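Local coordinates for protein beta-lactamase (Chitinophaga pinensis, PDB 6N36) that probably hydrolyses the amide bond of beta-lactam rings with a pair of zinc ions, as a member of the metallo-beta-lactamase superfamily, at residues S17-P22 and K63-T68; E107-L112 and G159-A164; L221-H226 and A245-R250. All coordinates share one frame; numbering follows the deposited sequence. Where two conformers were deposited one is given.

Interaction 1: S17-P22 and K63-T68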
loop_
_atom_site.group_PDB
_atom_site.type_symbol
_atom_site.label_atom_id
_atom_site.label_comp_id
_atom_site.label_asym_id
_atom_site.label_seq_id
_atom_site.Cartn_x
_atom_site.Cartn_y
_atom_site.Cartn_z
ATOM N N SER A 17 -2.004 12.414 -8.774
ATOM C CA SER A 17 -1.378 12.366 -10.118
ATOM C C SER A 17 -0.160 13.300 -10.170
ATOM O O SER A 17 0.578 13.233 -11.166
ATOM C CB SER A 17 -2.416 12.697 -11.174
ATOM O OG SER A 17 -3.281 11.577 -11.351
ATOM N N ALA A 18 0.020 14.159 -9.161
ATOM C CA ALA A 18 1.092 15.191 -9.130
ATOM C C ALA A 18 2.457 14.495 -9.060
ATOM O O ALA A 18 2.656 13.608 -8.226
ATOM C CB ALA A 18 0.933 16.140 -7.972
ATOM N N ASP A 19 3.401 14.940 -9.862
ATOM C CA ASP A 19 4.741 14.319 -9.880
ATOM C C ASP A 19 5.453 14.634 -8.569
ATOM O O ASP A 19 5.136 15.615 -7.864
ATOM C CB ASP A 19 5.526 14.761 -11.110
ATOM C CG ASP A 19 6.662 13.846 -11.516
ATOM O OD1 ASP A 19 6.868 12.775 -10.873
ATOM O OD2 ASP A 19 7.355 14.224 -12.446
ATOM N N TYR A 20 6.354 13.738 -8.201
ATOM C CA TYR A 20 7.223 13.893 -7.029
ATOM C C TYR A 20 8.566 13.246 -7.372
ATOM O O TYR A 20 8.536 12.130 -7.921
ATOM C CB TYR A 20 6.523 13.299 -5.805
ATOM C CG TYR A 20 7.216 13.676 -4.529
ATOM C CD1 TYR A 20 7.014 14.923 -3.966
ATOM C CD2 TYR A 20 8.117 12.833 -3.908
ATOM C CE1 TYR A 20 7.671 15.306 -2.813
ATOM C CE2 TYR A 20 8.779 13.189 -2.748
ATOM C CZ TYR A 20 8.552 14.437 -2.189
ATOM O OH TYR A 20 9.206 14.884 -1.082
ATOM N N GLN A 21 9.659 13.866 -6.941
ATOM C CA GLN A 21 11.046 13.400 -7.183
ATOM C C GLN A 21 11.227 12.069 -6.455
ATOM O O GLN A 21 11.123 12.033 -5.243
ATOM C CB GLN A 21 12.026 14.459 -6.649
ATOM C CG GLN A 21 13.491 14.171 -6.934
ATOM C CD GLN A 21 14.471 15.284 -6.600
ATOM O OE1 GLN A 21 15.626 15.030 -6.279
ATOM N NE2 GLN A 21 14.033 16.533 -6.640
ATOM N N PRO A 22 11.544 10.962 -7.141
ATOM C CA PRO A 22 11.764 9.719 -6.411
ATOM C C PRO A 22 13.041 9.822 -5.575
ATOM O O PRO A 22 13.966 10.584 -5.844
ATOM C CB PRO A 22 11.904 8.670 -7.509
ATOM C CG PRO A 22 12.400 9.448 -8.690
ATOM C CD PRO A 22 11.724 10.800 -8.581
ATOM N N LYS A 63 7.592 3.902 -14.428
ATOM C CA LYS A 63 8.715 3.607 -15.379
ATOM C C LYS A 63 9.717 4.774 -15.349
ATOM O O LYS A 63 10.979 4.556 -15.252
ATOM C CB LYS A 63 8.112 3.255 -16.748
ATOM C CG LYS A 63 9.128 2.843 -17.798
ATOM C CD LYS A 63 8.449 2.512 -19.128
ATOM C CE LYS A 63 9.437 2.002 -20.158
ATOM N NZ LYS A 63 10.832 2.333 -19.791
ATOM N N ALA A 64 9.240 6.019 -15.426
ATOM C CA ALA A 64 10.090 7.223 -15.461
ATOM C C ALA A 64 10.849 7.385 -14.159
ATOM O O ALA A 64 12.036 7.797 -14.183
ATOM C CB ALA A 64 9.262 8.454 -15.749
ATOM N N HIS A 65 10.172 7.149 -13.015
ATOM C CA HIS A 65 10.831 7.344 -11.711
ATOM C C HIS A 65 11.935 6.307 -11.573
ATOM O O HIS A 65 12.988 6.618 -11.017
ATOM C CB HIS A 65 9.795 7.231 -10.611
ATOM C CG HIS A 65 8.950 8.436 -10.483
ATOM N ND1 HIS A 65 7.840 8.470 -9.649
ATOM C CD2 HIS A 65 8.996 9.628 -11.096
ATOM C CE1 HIS A 65 7.285 9.659 -9.735
ATOM N NE2 HIS A 65 7.969 10.392 -10.595
ATOM N N MET A 66 11.655 5.086 -12.008
ATOM C CA MET A 66 12.672 4.010 -11.920
ATOM C C MET A 66 13.885 4.371 -12.787
ATOM O O MET A 66 15.024 4.230 -12.287
ATOM C CB MET A 66 12.053 2.684 -12.300
ATOM C CG MET A 66 11.204 2.146 -11.185
ATOM S SD MET A 66 10.460 0.551 -11.556
ATOM C CE MET A 66 11.965 -0.440 -11.506
ATOM N N LYS A 67 13.656 4.930 -13.974
ATOM C CA LYS A 67 14.760 5.338 -14.870
ATOM C C LYS A 67 15.584 6.405 -14.136
ATOM O O LYS A 67 16.850 6.336 -14.138
ATOM C CB LYS A 67 14.197 5.849 -16.197
ATOM C CG LYS A 67 15.253 6.303 -17.195
ATOM C CD LYS A 67 14.688 7.014 -18.425
ATOM C CE LYS A 67 15.705 7.951 -19.055
ATOM N NZ LYS A 67 15.138 8.874 -20.078
ATOM N N THR A 68 14.933 7.427 -13.550
ATOM C CA THR A 68 15.639 8.495 -12.798
ATOM C C THR A 68 16.582 7.898 -11.743
ATOM O O THR A 68 17.681 8.435 -11.562
ATOM C CB THR A 68 14.663 9.477 -12.136
ATOM O OG1 THR A 68 14.015 10.127 -13.233
ATOM C CG2 THR A 68 15.339 10.426 -11.179
#

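Interaction 2: E107-L112 and G159-A164. With ZN (zinc ion), chain C.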
loop_
_atom_site.group_PDB
_atom_site.type_symbol
_atom_site.label_atom_id
_atom_site.label_comp_id
_atom_site.label_asym_id
_atom_site.label_seq_id
_atom_site.Cartn_x
_atom_site.Cartn_y
_atom_site.Cartn_z
ATOM N N GLU A 107 -5.416 -13.337 0.028
ATOM C CA GLU A 107 -6.555 -14.188 -0.387
ATOM C C GLU A 107 -7.863 -13.409 -0.237
ATOM O O GLU A 107 -8.729 -13.598 -1.067
ATOM C CB GLU A 107 -6.616 -15.476 0.445
ATOM C CG GLU A 107 -6.395 -15.250 1.932
ATOM C CD GLU A 107 -6.933 -16.290 2.897
ATOM O OE1 GLU A 107 -7.118 -15.939 4.094
ATOM O OE2 GLU A 107 -7.125 -17.448 2.473
ATOM N N LYS A 108 -7.953 -12.558 0.789
ATOM C CA LYS A 108 -9.218 -11.866 1.128
ATOM C C LYS A 108 -9.516 -10.731 0.128
ATOM O O LYS A 108 -10.652 -10.280 0.121
ATOM C CB LYS A 108 -9.169 -11.373 2.574
ATOM C CG LYS A 108 -9.055 -12.478 3.622
ATOM C CD LYS A 108 -8.842 -11.951 5.031
ATOM C CE LYS A 108 -10.077 -11.307 5.632
ATOM N NZ LYS A 108 -11.068 -12.330 6.092
ATOM N N ASP A 109 -8.511 -10.270 -0.652
ATOM C CA ASP A 109 -8.752 -9.227 -1.702
ATOM C C ASP A 109 -8.646 -9.832 -3.109
ATOM O O ASP A 109 -8.805 -9.096 -4.093
ATOM C CB ASP A 109 -7.821 -8.011 -1.587
ATOM C CG ASP A 109 -8.392 -6.783 -0.852
ATOM O OD1 ASP A 109 -9.594 -6.835 -0.422
ATOM O OD2 ASP A 109 -7.639 -5.778 -0.724
ATOM N N ALA A 110 -8.386 -11.127 -3.249
ATOM C CA ALA A 110 -8.145 -11.705 -4.589
ATOM C C ALA A 110 -9.362 -11.545 -5.503
ATOM O O ALA A 110 -9.209 -11.176 -6.686
ATOM C CB ALA A 110 -7.751 -13.148 -4.452
ATOM N N ALA A 111 -10.580 -11.820 -5.006
ATOM C CA ALA A 111 -11.783 -11.706 -5.854
ATOM C C ALA A 111 -12.014 -10.250 -6.253
ATOM O O ALA A 111 -12.269 -9.979 -7.431
ATOM C CB ALA A 111 -12.984 -12.284 -5.170
ATOM N N LEU A 112 -11.785 -9.334 -5.321
ATOM C CA LEU A 112 -11.961 -7.887 -5.608
ATOM C C LEU A 112 -10.972 -7.448 -6.687
ATOM O O LEU A 112 -11.320 -6.725 -7.596
ATOM C CB LEU A 112 -11.758 -7.142 -4.297
ATOM C CG LEU A 112 -11.975 -5.627 -4.339
ATOM C CD1 LEU A 112 -13.405 -5.300 -4.729
ATOM C CD2 LEU A 112 -11.666 -5.015 -2.973
ATOM N N GLY A 159 -10.409 -4.400 6.959
ATOM C CA GLY A 159 -11.438 -3.410 7.292
ATOM C C GLY A 159 -11.585 -2.425 6.151
ATOM O O GLY A 159 -12.629 -2.419 5.478
ATOM N N HIS A 160 -10.567 -1.657 5.898
ATOM C CA HIS A 160 -10.615 -0.664 4.785
ATOM C C HIS A 160 -10.959 -1.400 3.478
ATOM O O HIS A 160 -11.823 -0.946 2.720
ATOM C CB HIS A 160 -9.269 0.058 4.731
ATOM C CG HIS A 160 -9.281 1.129 3.738
ATOM N ND1 HIS A 160 -9.749 2.389 4.032
ATOM C CD2 HIS A 160 -8.932 1.130 2.441
ATOM C CE1 HIS A 160 -9.703 3.110 2.937
ATOM N NE2 HIS A 160 -9.219 2.387 1.953
ATOM N N THR A 161 -10.401 -2.598 3.272
ATOM C CA THR A 161 -10.925 -3.634 2.391
ATOM C C THR A 161 -10.798 -4.944 3.158
ATOM O O THR A 161 -10.021 -5.006 4.106
ATOM C CB THR A 161 -10.210 -3.808 1.055
ATOM O OG1 THR A 161 -8.859 -4.163 1.310
ATOM C CG2 THR A 161 -10.222 -2.532 0.248
ATOM N N PRO A 162 -11.539 -5.987 2.777
ATOM C CA PRO A 162 -11.390 -7.259 3.481
ATOM C C PRO A 162 -9.934 -7.732 3.466
ATOM O O PRO A 162 -9.507 -8.453 4.447
ATOM C CB PRO A 162 -12.337 -8.173 2.713
ATOM C CG PRO A 162 -13.422 -7.240 2.277
ATOM C CD PRO A 162 -12.663 -6.026 1.810
ATOM N N GLY A 163 -9.224 -7.502 2.361
ATOM C CA GLY A 163 -7.836 -7.987 2.202
ATOM C C GLY A 163 -6.786 -6.924 2.429
ATOM O O GLY A 163 -5.583 -7.152 2.073
ATOM N N ALA A 164 -7.111 -5.805 3.043
ATOM C CA ALA A 164 -6.112 -4.781 3.382
ATOM C C ALA A 164 -5.010 -5.381 4.244
ATOM O O ALA A 164 -5.253 -6.306 5.116
ATOM C CB ALA A 164 -6.712 -3.567 4.031
HETATM ZN ZN ZN C . -8.743 2.958 -0.027
HETATM O O HOH W 1 -4.817 -6.281 -0.501
HETATM O O HOH W 2 -7.019 4.449 0.762
HETATM O O HOH W 3 -8.475 4.062 -1.708
HETATM O O HOH W 4 -10.236 4.623 0.237
#

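Interaction 3: L221-H226 and A245-R250. With ZN (zinc ion), chain B.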
loop_
_atom_site.group_PDB
_atom_site.type_symbol
_atom_site.label_atom_id
_atom_site.label_comp_id
_atom_site.label_asym_id
_atom_site.label_seq_id
_atom_site.Cartn_x
_atom_site.Cartn_y
_atom_site.Cartn_z
ATOM N N LEU A 221 11.097 2.129 11.110
ATOM C CA LEU A 221 10.643 3.184 10.180
ATOM C C LEU A 221 9.237 2.802 9.682
ATOM O O LEU A 221 8.993 1.628 9.535
ATOM C CB LEU A 221 11.582 3.275 8.984
ATOM C CG LEU A 221 13.079 3.362 9.275
ATOM C CD1 LEU A 221 13.827 3.508 7.960
ATOM C CD2 LEU A 221 13.376 4.534 10.211
ATOM N N TRP A 222 8.412 3.780 9.375
ATOM C CA TRP A 222 7.092 3.467 8.757
ATOM C C TRP A 222 6.737 4.443 7.661
ATOM O O TRP A 222 7.036 5.611 7.795
ATOM C CB TRP A 222 5.974 3.322 9.792
ATOM C CG TRP A 222 5.487 4.587 10.441
ATOM C CD1 TRP A 222 6.099 5.324 11.424
ATOM C CD2 TRP A 222 4.227 5.234 10.193
ATOM N NE1 TRP A 222 5.327 6.413 11.748
ATOM C CE2 TRP A 222 4.154 6.365 11.034
ATOM C CE3 TRP A 222 3.141 4.948 9.350
ATOM C CZ2 TRP A 222 3.054 7.222 11.048
ATOM C CZ3 TRP A 222 2.043 5.773 9.403
ATOM C CH2 TRP A 222 2.014 6.906 10.220
ATOM N N LEU A 223 5.976 3.930 6.698
ATOM C CA LEU A 223 5.366 4.757 5.635
ATOM C C LEU A 223 3.994 4.142 5.380
ATOM O O LEU A 223 3.669 3.111 5.925
ATOM C CB LEU A 223 6.222 4.804 4.366
ATOM C CG LEU A 223 7.620 5.448 4.528
ATOM C CD1 LEU A 223 8.628 4.406 4.936
ATOM C CD2 LEU A 223 8.064 6.115 3.258
ATOM N N ALA A 224 3.198 4.834 4.608
ATOM C CA ALA A 224 1.802 4.432 4.354
ATOM C C ALA A 224 1.424 4.828 2.929
ATOM O O ALA A 224 2.179 5.496 2.247
ATOM C CB ALA A 224 0.901 5.104 5.376
ATOM N N PRO A 225 0.239 4.389 2.459
ATOM C CA PRO A 225 -0.135 4.577 1.074
ATOM C C PRO A 225 -0.493 6.013 0.700
ATOM O O PRO A 225 -0.515 6.265 -0.476
ATOM C CB PRO A 225 -1.357 3.671 0.905
ATOM C CG PRO A 225 -1.189 2.605 1.940
ATOM C CD PRO A 225 -0.605 3.354 3.116
ATOM N N HIS A 226 -0.840 6.855 1.671
ATOM C CA HIS A 226 -1.167 8.266 1.421
ATOM C C HIS A 226 -0.196 9.123 2.221
ATOM O O HIS A 226 -0.061 8.915 3.429
ATOM C CB HIS A 226 -2.615 8.570 1.792
ATOM C CG HIS A 226 -3.594 7.978 0.845
ATOM N ND1 HIS A 226 -3.935 8.594 -0.376
ATOM C CD2 HIS A 226 -4.260 6.805 0.890
ATOM C CE1 HIS A 226 -4.816 7.829 -0.997
ATOM N NE2 HIS A 226 -5.027 6.732 -0.269
ATOM N N ALA A 245 16.311 8.050 9.312
ATOM C CA ALA A 245 15.678 8.492 10.583
ATOM C C ALA A 245 14.559 9.510 10.360
ATOM O O ALA A 245 13.731 9.701 11.278
ATOM C CB ALA A 245 16.716 9.059 11.502
ATOM N N ALA A 246 14.488 10.145 9.202
ATOM C CA ALA A 246 13.362 11.033 8.863
ATOM C C ALA A 246 12.043 10.263 9.009
ATOM O O ALA A 246 11.006 10.925 9.307
ATOM C CB ALA A 246 13.485 11.574 7.487
ATOM N N PHE A 247 12.075 8.928 8.901
ATOM C CA PHE A 247 10.839 8.093 8.949
ATOM C C PHE A 247 10.724 7.312 10.263
ATOM O O PHE A 247 9.875 6.434 10.408
ATOM C CB PHE A 247 10.735 7.217 7.701
ATOM C CG PHE A 247 10.593 8.044 6.462
ATOM C CD1 PHE A 247 9.392 8.643 6.157
ATOM C CD2 PHE A 247 11.691 8.295 5.651
ATOM C CE1 PHE A 247 9.280 9.475 5.046
ATOM C CE2 PHE A 247 11.566 9.114 4.535
ATOM C CZ PHE A 247 10.358 9.695 4.244
ATOM N N SER A 248 11.577 7.640 11.235
ATOM C CA SER A 248 11.440 7.145 12.623
ATOM C C SER A 248 10.418 8.050 13.307
ATOM O O SER A 248 10.698 9.275 13.475
ATOM C CB SER A 248 12.775 7.162 13.326
ATOM O OG SER A 248 12.629 6.729 14.685
ATOM N N ASP A 249 9.250 7.513 13.659
ATOM C CA ASP A 249 8.143 8.356 14.168
ATOM C C ASP A 249 7.112 7.467 14.840
ATOM O O ASP A 249 5.945 7.416 14.357
ATOM C CB ASP A 249 7.506 9.186 13.049
ATOM C CG ASP A 249 6.321 10.011 13.503
ATOM O OD1 ASP A 249 6.328 10.399 14.685
ATOM O OD2 ASP A 249 5.392 10.236 12.680
ATOM N N ARG A 250 7.488 6.824 15.941
ATOM C CA ARG A 250 6.529 5.978 16.669
ATOM C C ARG A 250 5.352 6.821 17.178
ATOM O O ARG A 250 4.216 6.360 17.136
ATOM C CB ARG A 250 7.187 5.234 17.827
ATOM C CG ARG A 250 6.241 4.291 18.533
ATOM C CD ARG A 250 5.834 3.093 17.719
ATOM N NE ARG A 250 4.577 2.561 18.197
ATOM C CZ ARG A 250 4.151 1.322 17.993
ATOM N NH1 ARG A 250 4.954 0.444 17.416
ATOM N NH2 ARG A 250 2.955 0.973 18.422
HETATM ZN ZN ZN B . -6.215 5.171 -0.942
HETATM O O HOH W 5 7.535 7.739 9.322
HETATM O O HOH W 2 -7.019 4.449 0.762
#

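Interaction 1: S17-P22 and K63-T68
Two kinds of interaction join the loop 17-22 to the helical segment 63-68, and both centre on the imidazole of His-65. The polar one is a histidine-carboxylate hydrogen bond: His-65 NE2 donates to Asp-19 OD1 at 2.6 Å, with an N-H...O angle of 156°. The acceptor lies in the ring plane of His-65, though OD1 is met nearly end-on, in line with its own C-O bond. Carboxylate and imidazole are almost coplanar, 11° apart. Asp-19 has CG anti to its own backbone N (chi1 -158°), which swings the carboxylate out to the edge of the imidazole. The same oxygen takes a second, weak bond inside the loop, Tyr-20 N to Asp-19 OD1 at 2.9 Å. Tyr-20 O also stands 3.2 Å from His-65 NE2, but at a poor angle for a hydrogen bond.

The apolar part is built on Pro-22, whose CA is the nearest to that of His-65 across the contact. Its CD lies over one face of the imidazole, 4.2 Å from the ring centroid, which meets the terms of a CH-pi contact. Pro-22 CG continues the packing onto the helix surface and meets Thr-68 CG2 at 4.0 Å, one turn further on.

On its other ring nitrogen His-65 is bonded too, ND1 pairing with Ile-32 O, while Tyr-20 turns its hydroxyl away to His-236. A histidine held at both nitrogens and covered on one face by a proline has its ring rotation fixed. Since ND1 faces a carbonyl oxygen and NE2 a carboxylate, both nitrogens probably carry hydrogen, consistent with an imidazolium whose charge Asp-19 would balance.

Interaction 2: E107-L112 and G159-A164
Asp-109 OD2 is gripped by two protein donors. Thr-161 OG1 gives its proton to it at 2.9 Å, arriving on the syn side and 16° out of the carboxylate plane, and Ala-84 N bonds to it from the neighbouring loop. A water lies within hydrogen-bonding distance of both Asp-109 OD2 and Gly-163 O. The other carboxylate oxygen, Asp-109 OD1, receives a weak bond from Gly-163 N at 2.9 Å, with an N-H...O angle of 140°. Thr-161 presents its hydroxyl by placing OG1 between backbone N and carbonyl carbon (chi1 61°), and its side chain crosses that of Asp-109 at about a right angle.

The carboxylate thus braces the type I beta turn from Thr-161 to Ala-164, a zinc-site loop of the metallo-beta-lactamase fold. Immediately before the turn, His-160 NE2 binds a zinc ion at 2.1 Å, a site completed on the protein side by His-83 and His-85. Within the loop, Thr-161 O accepts from Gly-159 N and Ala-164 N, which approach opposite faces of its carbonyl plane.

Backbones come close at Gly-163, whose CA lies 4.2 Å from that of Asp-109. The turn rests directly against the carboxylate there, Asp-109 CG to Gly-163 CA being 3.3 Å. Lys-108 CB packs on Gly-163 CA at 3.7 Å. Beyond the carboxylate, Leu-112 CD2 meets Thr-161 CG2 at 4.3 Å.

Interaction 3: L221-H226 and A245-R250
The backbones meet where Trp-222 N donates to Phe-247 O at 3.2 Å, with an N-H...O angle of 157°. The same carbonyl is approached by the alpha carbon before it, Leu-221 CA to Phe-247 O being 3.3 Å in a CA-H...O contact. A water bridges the two segments as well, donating to Trp-222 O and to Phe-247 O while lying over one face of the indole.

Trp-222 provides the second direct bond. Its CG sits between backbone N and carbonyl carbon (chi1 73°), which turns the indole to the loop, and NE1 donates to Asp-249 O at 2.9 Å. The bond is bent: the donor lies above the carbonyl plane, 48° out of it, so it does not use a lone-pair direction. The carboxylate of Asp-249 has other work, a salt bridge to Lys-235 through OD2 and, through OD1, the N-cap of helix 250-268 at Gly-252 N.

The apolar part rests on Leu-223 and Phe-247. Leu-223 CD2 stands over one face of the Phe-247 ring, 4.2 Å from its centroid, in a CH-pi contact; Leu-221 CB also meets Phe-247 CB at 4.2 Å.

In the fold, 221-223 is an outermost strand of the five-stranded sheet, hydrogen-bonded to strand 177-182. The loop of Phe-247 and Ser-248 leads into helix 250-268. Phe-247 and Leu-223 also touch strand 23-26 of the other sheet, and the chain runs on from strand 221-223 to the zinc ligand His-226, just ahead of helix 227-230.

How the interactions relate
Along the chain the three contacts come in series, each closing before the next opens. Interactions 1 and 2 lie on opposite sides of the chain's centre, their centres about 28 Å apart, as do interactions 2 and 3, about 24 Å apart. Interactions 1 and 3 are about 20 Å centre to centre, linked by strand 23-26, which follows 17-22 and packs against 221-223. Interactions 2 and 3 bring ligand-bearing loops from different parts of the chain to the dinuclear zinc site: each supplies a histidine to a different ion, and one water binds both, consistent with a role in hydrolysis. Interaction 1 is packing that ties the N-terminal loop to helix 58-69.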